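Long-range contacts in exoribonuclease II, mitochondrial (PDB 6F3H), which is a mitochondrial 3'-to-5' exoribonuclease of the RNB family and the nuclease component of the mtEXO RNA degradosome: residues A429-L434 and I707-L712; S492-L497 and Q513-I518; N626-V631 and L719-K724. The protein carries 1 engineered substitution. All coordinates share one frame; numbering follows the deposited sequence.

Contact 1. Residues A429-L434 and I707-L712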
loop_
_atom_site.group_PDB
_atom_site.type_symbol
_atom_site.label_atom_id
_atom_site.label_comp_id
_atom_site.label_asym_id
_atom_site.label_seq_id
_atom_site.Cartn_x
_atom_site.Cartn_y
_atom_site.Cartn_z
ATOM N N ALA A 429 -8.314 -20.994 -5.178
ATOM C CA ALA A 429 -7.661 -21.857 -4.210
ATOM C C ALA A 429 -8.321 -21.673 -2.848
ATOM O O ALA A 429 -8.893 -20.614 -2.562
ATOM C CB ALA A 429 -6.174 -21.543 -4.139
ATOM N N ASP A 430 -8.253 -22.671 -1.982
ATOM C CA ASP A 430 -8.951 -22.597 -0.705
ATOM C C ASP A 430 -7.943 -22.695 0.424
ATOM O O ASP A 430 -7.846 -23.716 1.118
ATOM C CB ASP A 430 -10.021 -23.672 -0.565
ATOM C CG ASP A 430 -10.655 -23.644 0.787
ATOM O OD1 ASP A 430 -10.988 -22.526 1.240
ATOM O OD2 ASP A 430 -10.804 -24.722 1.397
ATOM N N PRO A 431 -7.180 -21.639 0.645
ATOM C CA PRO A 431 -6.263 -21.669 1.772
ATOM C C PRO A 431 -7.004 -21.592 3.093
ATOM O O PRO A 431 -6.506 -22.103 4.103
ATOM C CB PRO A 431 -5.354 -20.467 1.509
ATOM C CG PRO A 431 -6.218 -19.521 0.766
ATOM C CD PRO A 431 -7.228 -20.322 -0.003
ATOM N N ALA A 432 -8.204 -21.006 3.110
ATOM C CA ALA A 432 -8.973 -20.962 4.350
ATOM C C ALA A 432 -9.173 -22.359 4.934
ATOM O O ALA A 432 -9.305 -22.510 6.152
ATOM C CB ALA A 432 -10.314 -20.270 4.102
ATOM N N GLY A 433 -9.178 -23.392 4.088
ATOM C CA GLY A 433 -9.438 -24.736 4.569
ATOM C C GLY A 433 -8.364 -25.329 5.459
ATOM O O GLY A 433 -8.659 -26.196 6.281
ATOM N N LEU A 434 -7.117 -24.883 5.330
ATOM C CA LEU A 434 -6.040 -25.567 6.052
ATOM C C LEU A 434 -6.005 -25.242 7.541
ATOM O O LEU A 434 -5.121 -25.747 8.251
ATOM C CB LEU A 434 -4.684 -25.273 5.400
ATOM C CG LEU A 434 -4.648 -25.595 3.898
ATOM C CD1 LEU A 434 -4.851 -24.366 3.122
ATOM C CD2 LEU A 434 -3.356 -26.226 3.423
ATOM N N ILE A 707 -9.901 -13.410 4.569
ATOM C CA ILE A 707 -10.926 -13.328 5.608
ATOM C C ILE A 707 -12.314 -13.573 5.041
ATOM O O ILE A 707 -13.148 -14.239 5.668
ATOM C CB ILE A 707 -10.843 -11.967 6.299
ATOM C CG1 ILE A 707 -9.807 -12.053 7.404
ATOM C CG2 ILE A 707 -12.196 -11.533 6.790
ATOM C CD1 ILE A 707 -9.801 -10.861 8.286
ATOM N N ASN A 708 -12.591 -13.018 3.859
ATOM C CA ASN A 708 -13.838 -13.306 3.164
ATOM C C ASN A 708 -14.041 -14.815 2.983
ATOM O O ASN A 708 -15.176 -15.296 3.031
ATOM C CB ASN A 708 -13.839 -12.581 1.812
ATOM C CG ASN A 708 -13.864 -11.049 1.956
ATOM O OD1 ASN A 708 -14.343 -10.525 2.944
ATOM N ND2 ASN A 708 -13.328 -10.341 0.969
ATOM N N HIS A 709 -12.949 -15.580 2.818
ATOM C CA HIS A 709 -13.069 -17.028 2.650
ATOM C C HIS A 709 -13.492 -17.725 3.933
ATOM O O HIS A 709 -14.344 -18.624 3.895
ATOM C CB HIS A 709 -11.758 -17.626 2.169
ATOM C CG HIS A 709 -11.587 -17.561 0.688
ATOM N ND1 HIS A 709 -12.167 -16.573 -0.078
ATOM C CD2 HIS A 709 -10.881 -18.339 -0.166
ATOM C CE1 HIS A 709 -11.834 -16.749 -1.344
ATOM N NE2 HIS A 709 -11.054 -17.815 -1.423
ATOM N N LEU A 710 -12.901 -17.348 5.073
ATOM C CA LEU A 710 -13.289 -17.976 6.330
ATOM C C LEU A 710 -14.738 -17.691 6.645
ATOM O O LEU A 710 -15.428 -18.533 7.225
ATOM C CB LEU A 710 -12.423 -17.478 7.465
ATOM C CG LEU A 710 -10.928 -17.720 7.289
ATOM C CD1 LEU A 710 -10.132 -16.539 7.871
ATOM C CD2 LEU A 710 -10.477 -19.023 7.919
ATOM N N GLN A 711 -15.223 -16.521 6.253
ATOM C CA GLN A 711 -16.639 -16.277 6.434
ATOM C C GLN A 711 -17.449 -17.214 5.566
ATOM O O GLN A 711 -18.522 -17.673 5.976
ATOM C CB GLN A 711 -16.962 -14.821 6.102
ATOM C CG GLN A 711 -16.325 -13.818 7.053
ATOM C CD GLN A 711 -16.905 -13.884 8.459
ATOM O OE1 GLN A 711 -17.743 -13.065 8.820
ATOM N NE2 GLN A 711 -16.486 -14.883 9.245
ATOM N N LEU A 712 -16.929 -17.545 4.388
ATOM C CA LEU A 712 -17.650 -18.446 3.510
ATOM C C LEU A 712 -17.667 -19.854 4.074
ATOM O O LEU A 712 -18.736 -20.456 4.208
ATOM C CB LEU A 712 -17.036 -18.410 2.117
ATOM C CG LEU A 712 -17.459 -17.135 1.398
ATOM C CD1 LEU A 712 -16.908 -17.057 0.001
ATOM C CD2 LEU A 712 -18.953 -17.063 1.373
#
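A chi1 of -85° sets CG of H709 opposite its own carbonyl carbon and carries the imidazole off helix 703-716 toward P431 and the backbone of A429. One residue on, L710 has chi1 -59°, and its CD2 branch reaches the methyl of A432. That methyl is the centre of the contact: it faces the helix, with A432 CB 3.6 Å from H709 CB and 4.0 Å from L710 CD2. Backbones come close here too, the CA atoms of A432 and L710 lying 5.6 Å apart.

The imidazole extends the contact back toward the end of strand 421-429. P431 meets it at a slant, its CD 4.2 Å from H709 CD2. A429 O sits at the edge of the ring, in its plane, 3.7 Å from H709 NE2; this is an approach without a hydrogen bond. A432 itself lies in the short 3-10 segment 432-434, where L434 N is bonded to P431 O at 3.1 Å. D430 directs its carboxylate past H709: OD1 is hydrogen-bonded to NE2 of H713, one residue beyond the helical segment, and OD2 has a long, weak ion pair with R389. I491 of strand 488-499 touches both D430 and H709.

The result is a buried seam between the loop that follows strand 421-429 and a helix of the RNB domain, with the side chain of A429 about 10 Å from the bound magnesium ion. No hydrogen bond spans the two segments. Chemically the seam is methyl and ring packing, and the one carboxylate beside it, that of D430, is engaged by H713 further along the same helix.

Contact 2. Residues S492-L497 and Q513-I518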
loop_
_atom_site.group_PDB
_atom_site.type_symbol
_atom_site.label_atom_id
_atom_site.label_comp_id
_atom_site.label_asym_id
_atom_site.label_seq_id
_atom_site.Cartn_x
_atom_site.Cartn_y
_atom_site.Cartn_z
ATOM N N SER A 492 -15.473 -22.543 -5.360
ATOM C CA SER A 492 -15.841 -22.310 -6.738
ATOM C C SER A 492 -17.147 -21.544 -6.828
ATOM O O SER A 492 -18.120 -21.832 -6.122
ATOM C CB SER A 492 -15.909 -23.633 -7.487
ATOM O OG SER A 492 -14.687 -24.339 -7.330
ATOM N N PHE A 493 -17.147 -20.567 -7.721
ATOM C CA PHE A 493 -18.262 -19.662 -7.912
ATOM C C PHE A 493 -18.774 -19.891 -9.311
ATOM O O PHE A 493 -18.032 -19.717 -10.274
ATOM C CB PHE A 493 -17.817 -18.220 -7.749
ATOM C CG PHE A 493 -17.130 -17.964 -6.453
ATOM C CD1 PHE A 493 -15.792 -18.321 -6.282
ATOM C CD2 PHE A 493 -17.808 -17.371 -5.398
ATOM C CE1 PHE A 493 -15.144 -18.098 -5.074
ATOM C CE2 PHE A 493 -17.165 -17.148 -4.196
ATOM C CZ PHE A 493 -15.833 -17.509 -4.032
ATOM N N SER A 494 -20.025 -20.275 -9.422
ATOM C CA SER A 494 -20.567 -20.721 -10.686
ATOM C C SER A 494 -21.779 -19.880 -11.019
ATOM O O SER A 494 -22.515 -19.460 -10.120
ATOM C CB SER A 494 -20.933 -22.192 -10.622
ATOM O OG SER A 494 -19.894 -22.929 -10.000
ATOM N N PHE A 495 -21.948 -19.594 -12.303
ATOM C CA PHE A 495 -23.085 -18.810 -12.761
ATOM C C PHE A 495 -23.124 -18.843 -14.279
ATOM O O PHE A 495 -22.165 -19.254 -14.939
ATOM C CB PHE A 495 -22.998 -17.384 -12.285
ATOM C CG PHE A 495 -21.701 -16.782 -12.588
ATOM C CD1 PHE A 495 -20.641 -16.909 -11.703
ATOM C CD2 PHE A 495 -21.495 -16.157 -13.804
ATOM C CE1 PHE A 495 -19.396 -16.363 -11.997
ATOM C CE2 PHE A 495 -20.270 -15.619 -14.114
ATOM C CZ PHE A 495 -19.210 -15.716 -13.203
ATOM N N GLU A 496 -24.238 -18.373 -14.827
ATOM C CA GLU A 496 -24.469 -18.449 -16.254
ATOM C C GLU A 496 -24.706 -17.086 -16.860
ATOM O O GLU A 496 -25.354 -16.214 -16.268
ATOM C CB GLU A 496 -25.627 -19.340 -16.571
ATOM C CG GLU A 496 -25.264 -20.778 -16.385
ATOM C CD GLU A 496 -26.474 -21.635 -16.136
ATOM O OE1 GLU A 496 -27.573 -21.212 -16.545
ATOM O OE2 GLU A 496 -26.331 -22.730 -15.550
ATOM N N LEU A 497 -24.168 -16.942 -18.053
ATOM C CA LEU A 497 -24.287 -15.752 -18.862
ATOM C C LEU A 497 -25.001 -16.092 -20.142
ATOM O O LEU A 497 -24.766 -17.146 -20.740
ATOM C CB LEU A 497 -22.939 -15.177 -19.192
ATOM C CG LEU A 497 -22.211 -14.779 -17.938
ATOM C CD1 LEU A 497 -20.860 -15.379 -17.972
ATOM C CD2 LEU A 497 -22.127 -13.295 -18.005
ATOM N N GLN A 513 -23.772 -19.307 -7.709
ATOM C CA GLN A 513 -23.696 -20.345 -6.710
ATOM C C GLN A 513 -22.282 -20.397 -6.156
ATOM O O GLN A 513 -21.316 -20.177 -6.889
ATOM C CB GLN A 513 -24.086 -21.667 -7.342
ATOM C CG GLN A 513 -24.428 -22.737 -6.384
ATOM C CD GLN A 513 -24.327 -24.068 -7.043
ATOM O OE1 GLN A 513 -24.195 -25.087 -6.381
ATOM N NE2 GLN A 513 -24.355 -24.072 -8.370
ATOM N N VAL A 514 -22.161 -20.678 -4.864
ATOM C CA VAL A 514 -20.860 -20.825 -4.234
ATOM C C VAL A 514 -20.795 -22.229 -3.660
ATOM O O VAL A 514 -21.722 -22.649 -2.958
ATOM C CB VAL A 514 -20.632 -19.767 -3.133
ATOM C CG1 VAL A 514 -19.188 -19.806 -2.611
ATOM C CG2 VAL A 514 -20.975 -18.365 -3.604
ATOM N N ARG A 515 -19.717 -22.956 -3.970
ATOM C CA ARG A 515 -19.530 -24.330 -3.517
ATOM C C ARG A 515 -18.073 -24.602 -3.211
ATOM O O ARG A 515 -17.180 -24.037 -3.843
ATOM C CB ARG A 515 -19.910 -25.381 -4.548
ATOM C CG ARG A 515 -21.347 -25.566 -4.798
ATOM C CD ARG A 515 -21.515 -26.529 -5.965
ATOM N NE ARG A 515 -21.742 -25.803 -7.202
ATOM C CZ ARG A 515 -21.629 -26.329 -8.409
ATOM N NH1 ARG A 515 -21.289 -27.597 -8.557
ATOM N NH2 ARG A 515 -21.863 -25.579 -9.470
ATOM N N LEU A 516 -17.845 -25.514 -2.269
ATOM C CA LEU A 516 -16.515 -26.055 -2.024
ATOM C C LEU A 516 -16.299 -27.173 -3.019
ATOM O O LEU A 516 -17.054 -28.143 -3.008
ATOM C CB LEU A 516 -16.385 -26.596 -0.601
ATOM C CG LEU A 516 -16.631 -25.677 0.612
ATOM C CD1 LEU A 516 -16.337 -26.419 1.919
ATOM C CD2 LEU A 516 -15.869 -24.345 0.563
ATOM N N GLY A 517 -15.297 -27.045 -3.883
ATOM C CA GLY A 517 -15.172 -28.009 -4.959
ATOM C C GLY A 517 -13.903 -28.839 -5.007
ATOM O O GLY A 517 -13.109 -28.831 -4.061
ATOM N N ILE A 518 -13.729 -29.594 -6.098
ATOM C CA ILE A 518 -12.505 -30.325 -6.396
ATOM C C ILE A 518 -12.331 -30.267 -7.900
ATOM O O ILE A 518 -13.302 -30.287 -8.660
ATOM C CB ILE A 518 -12.507 -31.803 -5.935
ATOM C CG1 ILE A 518 -12.755 -31.926 -4.447
ATOM C CG2 ILE A 518 -11.188 -32.507 -6.256
ATOM C CD1 ILE A 518 -13.048 -33.340 -4.023
#
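The phenyl ring of F493 is approached obliquely by the isopropyl group of V514, CG1 coming 3.7 Å from F493 CE2, and the two side chains lie alongside each other, pointing the same way. I428, F512 and C619 of helix 603-625 also touch the F493 side chain. On the other face of the sheet the guanidinium of R515 has S494 OG beside it, also at an oblique angle, and makes a cation-pi contact with Y390; the hydroxyl of S494 is hydrogen-bonded to H425 ND1.

Between the two sets of side chains runs an antiparallel hairpin of the RNB domain's mixed sheet, where strand 488-499 lies between 505-519 and 421-429; the segment axes stand at 147°. S492 with R515 and S494 with Q513 are hydrogen-bonded pairs, F493 with V514 the non-hydrogen-bonded pair between them. S492 N reaches R515 O at 2.7 Å in a nearly straight bond. In the other hydrogen-bonded pair, Q513 N to S494 O is visibly bent, at 132°.

Side chains alternate along the strands, so F493 and V514 face helix 603-625, while S492, S494 and R515 make the other face largely polar, with aromatic neighbours.

Contact 3. Residues N626-V631 and L719-K724; sequences NKIPGV and LPLCFK
L721 points its isobutyl group at I628, whose N closes the Schellman motif that ends helix 603-625, and at P629 after it. K627, with its positive phi of 54°, is the C-prime residue of that motif, and the turn it makes sends the chain out extended across the loop joining helices 703-716 and 725-761. Neither segment has regular secondary structure, so the contact is one connecting loop packed on another.

A single methyl does most of the work. CD1 of L721 is 3.8 Å from I628 CG2 and equally 3.8 Å from P629 CD, filling the angle between the isoleucine branch and the pyrrolidine ring. The side chains of I628 and L721 stand at about a right angle, so they meet over a small area, methyl against methyl. Isoleucine offers CG2 because its CG1 arm lies opposite the carbonyl carbon (chi1 -45°) and runs off in another direction. P629 comes to the leucine at a slant and presents the carbon next to its ring nitrogen.

The neighbouring ring carbons of the proline, CG and CB, face the carbonyl of F723. F723 starts toward P629, but its ring turns off to pack on Q711 and I446, so it is the main chain of F723 that the proline meets. The K724 side chain sets out away from 626-631 at its first bond.

Outside the two segments, Q725 and L728 of helix 725-761 touch P629, and R714 of helix 703-716 touches L721. No hydrogen bond crosses between the loops, and the contact lies away from the metal site; beyond the leucine, the ring carbon P629 CG also comes to 3.7 Å from the carbonyl oxygen F723 O.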
loop_
_atom_site.group_PDB
_atom_site.type_symbol
_atom_site.label_atom_id
_atom_site.label_comp_id
_atom_site.label_asym_id
_atom_site.label_seq_id
_atom_site.Cartn_x
_atom_site.Cartn_y
_atom_site.Cartn_z
ATOM N N ASN A 626 -26.986 -11.900 2.147
ATOM C CA ASN A 626 -26.938 -12.818 3.272
ATOM C C ASN A 626 -26.462 -12.183 4.567
ATOM O O ASN A 626 -26.237 -12.919 5.541
ATOM C CB ASN A 626 -26.050 -13.996 2.927
ATOM C CG ASN A 626 -26.726 -14.941 2.000
ATOM O OD1 ASN A 626 -27.453 -15.834 2.430
ATOM N ND2 ASN A 626 -26.592 -14.684 0.708
ATOM N N LYS A 627 -26.293 -10.855 4.600
ATOM C CA LYS A 627 -25.911 -10.132 5.814
ATOM C C LYS A 627 -24.642 -10.737 6.414
ATOM O O LYS A 627 -24.609 -11.154 7.574
ATOM C CB LYS A 627 -27.062 -10.114 6.829
ATOM N N ILE A 628 -23.604 -10.820 5.592
ATOM C CA ILE A 628 -22.303 -11.356 5.993
ATOM C C ILE A 628 -21.315 -10.206 6.151
ATOM O O ILE A 628 -21.266 -9.309 5.292
ATOM C CB ILE A 628 -21.752 -12.406 5.005
ATOM C CG1 ILE A 628 -22.833 -13.399 4.608
ATOM C CG2 ILE A 628 -20.585 -13.196 5.635
ATOM C CD1 ILE A 628 -22.334 -14.486 3.675
ATOM N N PRO A 629 -20.568 -10.167 7.251
ATOM C CA PRO A 629 -19.469 -9.210 7.382
ATOM C C PRO A 629 -18.331 -9.559 6.438
ATOM O O PRO A 629 -17.790 -10.670 6.478
ATOM C CB PRO A 629 -19.041 -9.379 8.846
ATOM C CG PRO A 629 -20.201 -10.010 9.517
ATOM C CD PRO A 629 -20.833 -10.883 8.506
ATOM N N GLY A 630 -17.937 -8.581 5.626
ATOM C CA GLY A 630 -16.852 -8.775 4.688
ATOM C C GLY A 630 -16.002 -7.525 4.571
ATOM O O GLY A 630 -16.422 -6.427 4.927
ATOM N N VAL A 631 -14.812 -7.717 4.010
ATOM C CA VAL A 631 -13.869 -6.643 3.743
ATOM C C VAL A 631 -14.043 -6.206 2.301
ATOM O O VAL A 631 -13.634 -6.911 1.379
ATOM C CB VAL A 631 -12.432 -7.101 3.974
ATOM C CG1 VAL A 631 -11.509 -5.924 3.822
ATOM C CG2 VAL A 631 -12.319 -7.773 5.319
ATOM N N LEU A 719 -22.397 -22.752 9.904
ATOM C CA LEU A 719 -21.836 -22.614 11.230
ATOM C C LEU A 719 -22.011 -21.196 11.712
ATOM O O LEU A 719 -22.440 -20.315 10.955
ATOM C CB LEU A 719 -20.366 -23.006 11.209
ATOM C CG LEU A 719 -20.234 -24.470 10.830
ATOM C CD1 LEU A 719 -18.808 -24.951 10.849
ATOM C CD2 LEU A 719 -21.053 -25.250 11.806
ATOM N N PRO A 720 -21.750 -20.958 12.995
ATOM C CA PRO A 720 -21.594 -19.581 13.448
ATOM C C PRO A 720 -20.444 -18.960 12.673
ATOM O O PRO A 720 -19.418 -19.600 12.440
ATOM C CB PRO A 720 -21.270 -19.730 14.939
ATOM C CG PRO A 720 -21.840 -21.047 15.314
ATOM C CD PRO A 720 -21.674 -21.915 14.115
ATOM N N LEU A 721 -20.640 -17.723 12.235
ATOM C CA LEU A 721 -19.619 -17.056 11.446
ATOM C C LEU A 721 -18.358 -16.814 12.256
ATOM O O LEU A 721 -18.382 -16.715 13.485
ATOM C CB LEU A 721 -20.142 -15.734 10.906
ATOM C CG LEU A 721 -21.069 -15.919 9.721
ATOM C CD1 LEU A 721 -21.355 -14.586 9.064
ATOM C CD2 LEU A 721 -20.434 -16.911 8.727
ATOM N N CYS A 722 -17.247 -16.693 11.536
ATOM C CA CYS A 722 -15.943 -16.557 12.174
ATOM C C CYS A 722 -15.769 -15.182 12.817
ATOM O O CYS A 722 -15.236 -15.061 13.929
ATOM C CB CYS A 722 -14.854 -16.807 11.131
ATOM S SG CYS A 722 -13.344 -17.561 11.740
ATOM N N PHE A 723 -16.222 -14.140 12.141
ATOM C CA PHE A 723 -15.996 -12.773 12.561
ATOM C C PHE A 723 -17.328 -12.084 12.733
ATOM O O PHE A 723 -18.154 -12.109 11.817
ATOM C CB PHE A 723 -15.200 -11.988 11.527
ATOM C CG PHE A 723 -13.870 -12.580 11.192
ATOM C CD1 PHE A 723 -13.743 -13.523 10.194
ATOM C CD2 PHE A 723 -12.728 -12.163 11.849
ATOM C CE1 PHE A 723 -12.500 -14.058 9.870
ATOM C CE2 PHE A 723 -11.488 -12.696 11.532
ATOM C CZ PHE A 723 -11.379 -13.645 10.540
ATOM N N LYS A 724 -17.547 -11.508 13.913
ATOM C CA LYS A 724 -18.579 -10.492 14.045
ATOM C C LYS A 724 -18.085 -9.211 13.369
ATOM O O LYS A 724 -16.901 -9.074 13.064
ATOM C CB LYS A 724 -18.925 -10.255 15.522
ATOM C CG LYS A 724 -19.223 -11.538 16.305
ATOM C CD LYS A 724 -20.001 -11.275 17.597
ATOM C CE LYS A 724 -21.514 -11.311 17.388
ATOM N NZ LYS A 724 -22.020 -10.050 16.786
#

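From the N terminus, contact 1 opens first, at 429-434, where strand 421-429 ends. Before it closes, the chain forms the hairpin of contact 2, a short loop contained wholly within the long one. Contact 3 then opens at 626-631, past helix 603-625. Contact 1 closes on helix 703-716, and contact 3 closes just beyond it at 719-724, so these two loops cross. Contact 1 touches both others: L712 CD1 packs 4.2 Å from F493 CZ of contact 2, and N708 OD1 probably accepts a hydrogen bond from V631 N of contact 3 at 3.0 Å. Helix 703-716 thus bridges the sheet side of the RNB domain and the paired loops; contacts 2 and 3 do not touch.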